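Local coordinates for protein citrate synthase (Sulfolobus solfataricus, PDB 1O7X) that belongs to the citrate synthase family, built largely of helices and assembled here from two copies of one chain, at residues V15-F20 with R29-N34; E45-L50 with A176-T181. All coordinates share one frame; numbering follows the deposited sequence.

Contact 1. Residues V15-F20 with R29-N34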
ATOM      1  N   VAL A  15       9.175  -5.024  18.059  1.00 29.93           N
ATOM      2  CA  VAL A  15      10.167  -4.386  18.935  1.00 30.92           C
ATOM      3  C   VAL A  15      11.171  -3.723  17.996  1.00 32.34           C
ATOM      4  O   VAL A  15      11.138  -4.097  16.811  1.00 32.31           O
ATOM      5  CB  VAL A  15      10.877  -5.326  19.898  1.00 29.86           C
ATOM      6  CG1 VAL A  15       9.866  -5.829  20.910  1.00 29.91           C
ATOM      7  CG2 VAL A  15      11.551  -6.482  19.199  1.00 29.15           C
ATOM      8  N   THR A  16      11.986  -2.782  18.465  1.00 33.52           N
ATOM      9  CA  THR A  16      12.931  -2.157  17.520  1.00 34.00           C
ATOM     10  C   THR A  16      14.189  -1.610  18.172  1.00 35.03           C
ATOM     11  O   THR A  16      14.209  -1.139  19.316  1.00 35.50           O
ATOM     12  CB  THR A  16      12.236  -1.057  16.694  1.00 32.92           C
ATOM     13  OG1 THR A  16      13.091  -0.596  15.648  1.00 32.47           O
ATOM     14  CG2 THR A  16      11.856   0.165  17.513  1.00 32.33           C
ATOM     15  N   ASN A  17      15.284  -1.621  17.414  1.00 35.87           N
ATOM     16  CA  ASN A  17      16.524  -1.031  17.890  1.00 36.57           C
ATOM     17  C   ASN A  17      16.740   0.278  17.123  1.00 36.24           C
ATOM     18  O   ASN A  17      17.766   0.932  17.311  1.00 35.95           O
ATOM     19  CB  ASN A  17      17.748  -1.883  17.706  1.00 39.25           C
ATOM     20  CG  ASN A  17      17.729  -3.329  18.084  1.00 42.04           C
ATOM     21  OD1 ASN A  17      17.706  -3.768  19.238  1.00 43.73           O
ATOM     22  ND2 ASN A  17      17.764  -4.173  17.047  1.00 44.33           N
ATOM     23  N   LEU A  18      15.768   0.662  16.295  1.00 35.43           N
ATOM     24  CA  LEU A  18      15.999   1.873  15.531  1.00 35.61           C
ATOM     25  C   LEU A  18      15.736   3.171  16.268  1.00 35.41           C
ATOM     26  O   LEU A  18      16.617   4.042  16.139  1.00 36.52           O
ATOM     27  CB  LEU A  18      15.204   1.882  14.226  1.00 35.96           C
ATOM     28  CG  LEU A  18      15.410   0.711  13.276  1.00 37.29           C
ATOM     29  CD1 LEU A  18      14.446   0.840  12.096  1.00 37.24           C
ATOM     30  CD2 LEU A  18      16.861   0.628  12.806  1.00 37.33           C
ATOM     31  N   THR A  19      14.579   3.480  16.814  1.00 34.82           N
ATOM     32  CA  THR A  19      14.401   4.866  17.255  1.00 35.05           C
ATOM     33  C   THR A  19      13.839   4.916  18.653  1.00 36.17           C
ATOM     34  O   THR A  19      12.906   4.185  18.971  1.00 36.14           O
ATOM     35  CB  THR A  19      13.398   5.496  16.270  1.00 35.14           C
ATOM     36  OG1 THR A  19      13.994   5.566  14.970  1.00 34.29           O
ATOM     37  CG2 THR A  19      12.910   6.850  16.735  1.00 35.47           C
ATOM     38  N   PHE A  20      14.450   5.759  19.472  1.00 37.34           N
ATOM     39  CA  PHE A  20      13.996   5.889  20.860  1.00 37.87           C
ATOM     40  C   PHE A  20      13.560   7.322  21.124  1.00 36.95           C
ATOM     41  O   PHE A  20      14.220   8.290  20.746  1.00 36.13           O
ATOM     42  CB  PHE A  20      15.085   5.369  21.802  1.00 39.61           C
ATOM     43  CG  PHE A  20      14.784   5.763  23.223  1.00 41.21           C
ATOM     44  CD1 PHE A  20      13.849   5.065  23.963  1.00 41.43           C
ATOM     45  CD2 PHE A  20      15.414   6.878  23.768  1.00 41.66           C
ATOM     46  CE1 PHE A  20      13.549   5.475  25.253  1.00 41.97           C
ATOM     47  CE2 PHE A  20      15.126   7.278  25.060  1.00 42.05           C
ATOM     48  CZ  PHE A  20      14.193   6.571  25.798  1.00 42.36           C
ATOM     49  N   ARG A  29      16.536   9.722  19.868  1.00 36.62           N
ATOM     50  CA  ARG A  29      17.815   9.115  19.471  1.00 36.74           C
ATOM     51  C   ARG A  29      17.596   8.028  18.430  1.00 35.46           C
ATOM     52  O   ARG A  29      16.572   7.347  18.377  1.00 35.99           O
ATOM     53  CB  ARG A  29      18.582   8.528  20.641  1.00 39.24           C
ATOM     54  CG  ARG A  29      18.474   9.148  22.021  1.00 41.07           C
ATOM     55  CD  ARG A  29      19.681   8.756  22.861  1.00 42.86           C
ATOM     56  NE  ARG A  29      19.861   9.643  23.998  1.00 44.26           N
ATOM     57  CZ  ARG A  29      19.440   9.344  25.224  1.00 45.47           C
ATOM     58  NH1 ARG A  29      18.825   8.197  25.483  1.00 45.65           N
ATOM     59  NH2 ARG A  29      19.661  10.225  26.191  1.00 46.03           N
ATOM     60  N   TYR A  30      18.590   7.825  17.593  1.00 34.45           N
ATOM     61  CA  TYR A  30      18.588   6.807  16.562  1.00 33.70           C
ATOM     62  C   TYR A  30      19.707   5.821  16.902  1.00 35.55           C
ATOM     63  O   TYR A  30      20.877   6.160  16.809  1.00 35.91           O
ATOM     64  CB  TYR A  30      18.854   7.356  15.183  1.00 30.62           C
ATOM     65  CG  TYR A  30      17.878   8.293  14.540  1.00 28.85           C
ATOM     66  CD1 TYR A  30      18.351   9.153  13.546  1.00 28.48           C
ATOM     67  CD2 TYR A  30      16.525   8.330  14.832  1.00 28.00           C
ATOM     68  CE1 TYR A  30      17.510  10.030  12.883  1.00 27.94           C
ATOM     69  CE2 TYR A  30      15.668   9.202  14.185  1.00 27.14           C
ATOM     70  CZ  TYR A  30      16.171  10.040  13.226  1.00 27.60           C
ATOM     71  OH  TYR A  30      15.361  10.932  12.580  1.00 28.17           O
ATOM     72  N   ARG A  31      19.342   4.604  17.273  1.00 37.46           N
ATOM     73  CA  ARG A  31      20.275   3.556  17.635  1.00 38.49           C
ATOM     74  C   ARG A  31      21.110   3.955  18.846  1.00 39.82           C
ATOM     75  O   ARG A  31      22.290   3.629  18.810  1.00 41.38           O
ATOM     76  CB  ARG A  31      21.256   3.268  16.504  1.00 37.96           C
ATOM     77  CG  ARG A  31      20.668   2.720  15.236  1.00 38.11           C
ATOM     78  CD  ARG A  31      20.609   1.214  15.265  1.00 37.96           C
ATOM     79  NE  ARG A  31      20.609   0.674  13.905  1.00 38.22           N
ATOM     80  CZ  ARG A  31      20.101  -0.546  13.683  1.00 37.60           C
ATOM     81  NH1 ARG A  31      19.620  -1.214  14.726  1.00 37.36           N
ATOM     82  NH2 ARG A  31      20.109  -1.037  12.455  1.00 36.11           N
ATOM     83  N   GLY A  32      20.583   4.696  19.805  1.00 41.17           N
ATOM     84  CA  GLY A  32      21.348   5.193  20.927  1.00 42.27           C
ATOM     85  C   GLY A  32      21.978   6.575  20.747  1.00 42.78           C
ATOM     86  O   GLY A  32      22.245   7.268  21.741  1.00 41.82           O
ATOM     87  N   TYR A  33      22.198   7.024  19.514  1.00 42.79           N
ATOM     88  CA  TYR A  33      22.803   8.312  19.231  1.00 43.16           C
ATOM     89  C   TYR A  33      21.837   9.470  19.227  1.00 43.69           C
ATOM     90  O   TYR A  33      20.843   9.324  18.537  1.00 44.68           O
ATOM     91  CB  TYR A  33      23.512   8.221  17.865  1.00 43.03           C
ATOM     92  CG  TYR A  33      24.590   7.151  17.938  1.00 44.10           C
ATOM     93  CD1 TYR A  33      24.308   5.843  17.585  1.00 44.34           C
ATOM     94  CD2 TYR A  33      25.861   7.445  18.430  1.00 44.58           C
ATOM     95  CE1 TYR A  33      25.272   4.863  17.674  1.00 45.34           C
ATOM     96  CE2 TYR A  33      26.827   6.468  18.528  1.00 45.04           C
ATOM     97  CZ  TYR A  33      26.534   5.173  18.147  1.00 45.70           C
ATOM     98  OH  TYR A  33      27.489   4.170  18.219  1.00 45.56           O
ATOM     99  N   ASN A  34      22.067  10.584  19.902  1.00 45.23           N
ATOM    100  CA  ASN A  34      21.144  11.706  19.894  1.00 46.64           C
ATOM    101  C   ASN A  34      21.099  12.407  18.542  1.00 46.88           C
ATOM    102  O   ASN A  34      22.121  12.433  17.851  1.00 46.77           O
ATOM    103  CB  ASN A  34      21.492  12.784  20.922  1.00 48.00           C
ATOM    104  CG  ASN A  34      21.972  12.162  22.215  1.00 49.22           C
ATOM    105  OD1 ASN A  34      21.301  11.325  22.813  1.00 49.39           O
ATOM    106  ND2 ASN A  34      23.178  12.585  22.586  1.00 50.42           N
TER

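Contact 2. Residues E45-L50 with A176-T181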
ATOM      1  N   GLU A  45      24.258  10.477   4.750  1.00 44.46           N
ATOM      2  CA  GLU A  45      24.939   9.253   4.384  1.00 44.29           C
ATOM      3  C   GLU A  45      25.365   8.425   5.594  1.00 45.09           C
ATOM      4  O   GLU A  45      25.251   7.191   5.627  1.00 45.85           O
ATOM      5  CB  GLU A  45      26.180   9.596   3.549  1.00 42.45           C
ATOM      6  CG  GLU A  45      25.905  10.004   2.121  1.00 41.64           C
ATOM      7  CD  GLU A  45      25.862  11.496   1.893  1.00 41.20           C
ATOM      8  OE1 GLU A  45      25.672  12.233   2.881  1.00 41.09           O
ATOM      9  OE2 GLU A  45      26.023  11.960   0.744  1.00 40.63           O
ATOM     10  N   GLU A  46      25.852   9.089   6.636  1.00 45.70           N
ATOM     11  CA  GLU A  46      26.301   8.418   7.840  1.00 47.04           C
ATOM     12  C   GLU A  46      25.083   7.853   8.563  1.00 46.16           C
ATOM     13  O   GLU A  46      25.137   6.771   9.131  1.00 45.95           O
ATOM     14  CB  GLU A  46      27.112   9.359   8.740  1.00 49.15           C
ATOM     15  CG  GLU A  46      27.682   8.614   9.959  1.00 50.95           C
ATOM     16  CD  GLU A  46      28.271   9.546  10.994  1.00 51.31           C
ATOM     17  OE1 GLU A  46      27.584  10.521  11.335  1.00 51.82           O
ATOM     18  OE2 GLU A  46      29.411   9.339  11.453  1.00 52.34           O
ATOM     19  N   THR A  47      23.957   8.564   8.483  1.00 45.14           N
ATOM     20  CA  THR A  47      22.696   8.105   9.057  1.00 42.70           C
ATOM     21  C   THR A  47      22.151   6.931   8.250  1.00 41.04           C
ATOM     22  O   THR A  47      21.488   6.027   8.790  1.00 41.55           O
ATOM     23  CB  THR A  47      21.667   9.242   9.140  1.00 42.04           C
ATOM     24  OG1 THR A  47      22.246  10.352   9.828  1.00 41.01           O
ATOM     25  CG2 THR A  47      20.432   8.772   9.891  1.00 41.76           C
ATOM     26  N   ILE A  48      22.436   6.905   6.949  1.00 38.45           N
ATOM     27  CA  ILE A  48      21.991   5.752   6.167  1.00 37.72           C
ATOM     28  C   ILE A  48      22.747   4.541   6.713  1.00 38.19           C
ATOM     29  O   ILE A  48      22.110   3.648   7.269  1.00 39.16           O
ATOM     30  CB  ILE A  48      22.226   5.917   4.675  1.00 36.67           C
ATOM     31  CG1 ILE A  48      21.348   7.044   4.132  1.00 35.58           C
ATOM     32  CG2 ILE A  48      21.928   4.613   3.965  1.00 36.71           C
ATOM     33  CD1 ILE A  48      21.816   7.511   2.779  1.00 34.83           C
ATOM     34  N   TYR A  49      24.073   4.589   6.703  1.00 38.40           N
ATOM     35  CA  TYR A  49      24.915   3.533   7.233  1.00 38.28           C
ATOM     36  C   TYR A  49      24.511   3.030   8.614  1.00 37.55           C
ATOM     37  O   TYR A  49      24.431   1.813   8.808  1.00 37.67           O
ATOM     38  CB  TYR A  49      26.415   3.968   7.295  1.00 38.92           C
ATOM     39  CG  TYR A  49      27.275   2.732   7.518  1.00 38.63           C
ATOM     40  CD1 TYR A  49      27.857   2.051   6.462  1.00 38.21           C
ATOM     41  CD2 TYR A  49      27.471   2.243   8.804  1.00 39.11           C
ATOM     42  CE1 TYR A  49      28.620   0.920   6.683  1.00 38.29           C
ATOM     43  CE2 TYR A  49      28.229   1.109   9.039  1.00 39.05           C
ATOM     44  CZ  TYR A  49      28.798   0.462   7.963  1.00 38.95           C
ATOM     45  OH  TYR A  49      29.538  -0.670   8.204  1.00 40.56           O
ATOM     46  N   LEU A  50      24.330   3.908   9.584  1.00 36.18           N
ATOM     47  CA  LEU A  50      23.959   3.576  10.946  1.00 36.08           C
ATOM     48  C   LEU A  50      22.609   2.882  11.061  1.00 36.56           C
ATOM     49  O   LEU A  50      22.341   1.929  11.797  1.00 36.70           O
ATOM     50  CB  LEU A  50      23.954   4.884  11.767  1.00 35.30           C
ATOM     51  CG  LEU A  50      23.428   4.825  13.196  1.00 35.25           C
ATOM     52  CD1 LEU A  50      24.191   3.777  13.994  1.00 35.16           C
ATOM     53  CD2 LEU A  50      23.470   6.160  13.931  1.00 34.77           C
ATOM     54  N   ALA A 176      18.079  18.108   7.065  1.00 36.29           N
ATOM     55  CA  ALA A 176      16.661  17.833   6.936  1.00 33.97           C
ATOM     56  C   ALA A 176      16.427  16.318   6.843  1.00 32.32           C
ATOM     57  O   ALA A 176      15.559  15.795   7.534  1.00 30.64           O
ATOM     58  CB  ALA A 176      16.104  18.493   5.686  1.00 33.76           C
ATOM     59  N   LEU A 177      17.224  15.671   6.008  1.00 31.19           N
ATOM     60  CA  LEU A 177      17.164  14.250   5.747  1.00 31.99           C
ATOM     61  C   LEU A 177      17.400  13.419   6.996  1.00 34.82           C
ATOM     62  O   LEU A 177      16.621  12.494   7.281  1.00 35.49           O
ATOM     63  CB  LEU A 177      18.112  13.849   4.619  1.00 30.77           C
ATOM     64  CG  LEU A 177      17.874  14.477   3.237  1.00 29.60           C
ATOM     65  CD1 LEU A 177      19.003  14.149   2.282  1.00 28.72           C
ATOM     66  CD2 LEU A 177      16.541  14.035   2.658  1.00 28.31           C
ATOM     67  N   ILE A 178      18.444  13.754   7.763  1.00 35.97           N
ATOM     68  CA  ILE A 178      18.704  13.103   9.034  1.00 36.34           C
ATOM     69  C   ILE A 178      17.529  13.338   9.982  1.00 36.27           C
ATOM     70  O   ILE A 178      17.113  12.416  10.695  1.00 37.04           O
ATOM     71  CB  ILE A 178      19.936  13.695   9.761  1.00 37.56           C
ATOM     72  CG1 ILE A 178      21.166  13.614   8.844  1.00 39.05           C
ATOM     73  CG2 ILE A 178      20.206  13.037  11.109  1.00 35.79           C
ATOM     74  CD1 ILE A 178      22.209  14.683   9.140  1.00 39.58           C
ATOM     75  N   LEU A 179      17.043  14.578  10.048  1.00 35.90           N
ATOM     76  CA  LEU A 179      15.979  14.865  11.004  1.00 36.44           C
ATOM     77  C   LEU A 179      14.661  14.148  10.765  1.00 36.49           C
ATOM     78  O   LEU A 179      13.980  13.937  11.775  1.00 36.38           O
ATOM     79  CB  LEU A 179      15.729  16.370  11.074  1.00 37.73           C
ATOM     80  CG  LEU A 179      16.771  17.224  11.808  1.00 38.72           C
ATOM     81  CD1 LEU A 179      16.536  18.713  11.527  1.00 39.11           C
ATOM     82  CD2 LEU A 179      16.733  16.951  13.302  1.00 38.08           C
ATOM     83  N   TYR A 180      14.265  13.775   9.547  1.00 35.11           N
ATOM     84  CA  TYR A 180      12.964  13.172   9.337  1.00 33.87           C
ATOM     85  C   TYR A 180      13.021  11.659   9.128  1.00 34.58           C
ATOM     86  O   TYR A 180      12.006  11.006   8.852  1.00 35.12           O
ATOM     87  CB  TYR A 180      12.262  13.791   8.145  1.00 32.60           C
ATOM     88  CG  TYR A 180      11.306  14.928   8.331  1.00 31.53           C
ATOM     89  CD1 TYR A 180      11.271  15.946   7.380  1.00 30.72           C
ATOM     90  CD2 TYR A 180      10.441  15.015   9.406  1.00 30.57           C
ATOM     91  CE1 TYR A 180      10.397  17.011   7.513  1.00 29.95           C
ATOM     92  CE2 TYR A 180       9.557  16.068   9.530  1.00 29.59           C
ATOM     93  CZ  TYR A 180       9.545  17.063   8.588  1.00 29.15           C
ATOM     94  OH  TYR A 180       8.677  18.121   8.706  1.00 29.28           O
ATOM     95  N   THR A 181      14.212  11.101   9.259  1.00 33.37           N
ATOM     96  CA  THR A 181      14.471   9.695   9.025  1.00 32.66           C
ATOM     97  C   THR A 181      13.511   8.726   9.684  1.00 33.64           C
ATOM     98  O   THR A 181      13.083   7.779   8.991  1.00 34.70           O
ATOM     99  CB  THR A 181      15.926   9.415   9.433  1.00 32.06           C
ATOM    100  OG1 THR A 181      16.755  10.009   8.421  1.00 31.93           O
ATOM    101  CG2 THR A 181      16.242   7.942   9.538  1.00 32.88           C
TER

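Contact 1. Residues V15-F20 with R29-N34
F20 and R29 form the hydrogen-bonded pair of an antiparallel beta hairpin, strands 19-22 and 27-30, and hold it by two backbone bonds, F20 N to R29 O and R29 N to F20 O, each 2.9 Å. T19 and Y30 make the neighbouring non-hydrogen-bonded pair, their side chains lying side by side with T19 OG1 3.8 Å from Y30 CD2. Both hydroxyls are held farther inside, T19 by D182 and Y30 by the I178 carbonyl, so a polar tip on each suits this inward face. The tight part lies at L18 and R31. L18 is buried, a leucine packed against helix 330-352, and its carbonyl O takes R31 N at 3.0 Å. R31 and G32 are the central residues of the type I' turn from Y30 to Y33, in which G32 adopts positive phi (91°) that a side chain would crowd. The arginine chain folds at chi2 (-89°) and comes back alongside L18, while its guanidinium is tied to the L50 and M51 carbonyls of helix 44-53. The sheet face opposite T19 and Y30, with F20 and R29, is partly exposed. There the ring and guanidinium run side by side, planes 16° apart, and meet obliquely at one point, F20 CE2 and R29 NH1, 3.8 Å apart. Y363 of the second subunit meets the F20 ring, so this aromatic serves the dimer interface too. At the turn, L18 CD2 sits over the centre of the R31 guanidinium face, 3.6 Å from R31 CZ, while N17 CB lies at its edge, 3.6 Å from R31 NH1.

Contact 2. Residues E45-L50 with A176-T181
The carbonyl oxygen of L177 is gripped by two hydroxyls: T181 OG1, on the side chain that faces T47 across the contact, donates to it at 2.7 Å, and S337 OG of helix 330-352 also bonds to it. The T181 donor stands 23° from the carbonyl plane. Threonine suits this place because its hydroxyl can fold back on the backbone one turn earlier, near the end of a helix. Torsion accounts for the reach: chi1 of -73° sets OG1 beside the backbone N of T181, from where it meets L177 O. T47, on helix 44-53, plays a matching part. Its hydroxyl bonds to the carbonyl of S43, likewise four residues earlier in the chain, and its buried polar atom is thereby satisfied before it meets a hydrocarbon partner. That partner is I178, whose two branches straddle the hydroxyl: T47 OG1 is 3.6 Å from I178 CG1 and equally far from I178 CG2. The two side chains lie roughly perpendicular, the short threonine pointing toward the other helix and the beta-branched isoleucine presenting its fork. The small T47 is consistent with the close approach of the backbones, T47 CA and I178 CA being 6.4 Å apart. Beside this, T47 and T181 run alongside each other from opposite sides of the contact, and the T181 hydroxyl, once turned back to L177 O, also meets a methyl: T47 CG2 lies 4.1 Å from T181 OG1 in a looser van der Waals contact. Everything that touches here is buried. L340 of helix 330-352 packs on both T47 and T181, and helix 266-279 covers L179, so helix 167-180 lies among helices 44-53, 330-352 and 266-279.

In the fold
Contacts 1 and 2 follow one another along the chain, their centres 12 Å apart on the same side of the chain's centre. Contact 2 lies deeper, about 11 Å from that centre against about 17 Å for contact 1. Two hydrogen bonds join them, and each reaches a different helix of contact 2: Y30 OH to I178 O, and R31 NE to L50 O, both 3.0 Å. The hairpin end in contact 1 is thus fastened to both helices that meet in 45-50 with 176-181. Helix 330-352 touches both contacts, through L18 in the first and T47 and T181 in the second, whereas the second subunit reaches contact 1 alone.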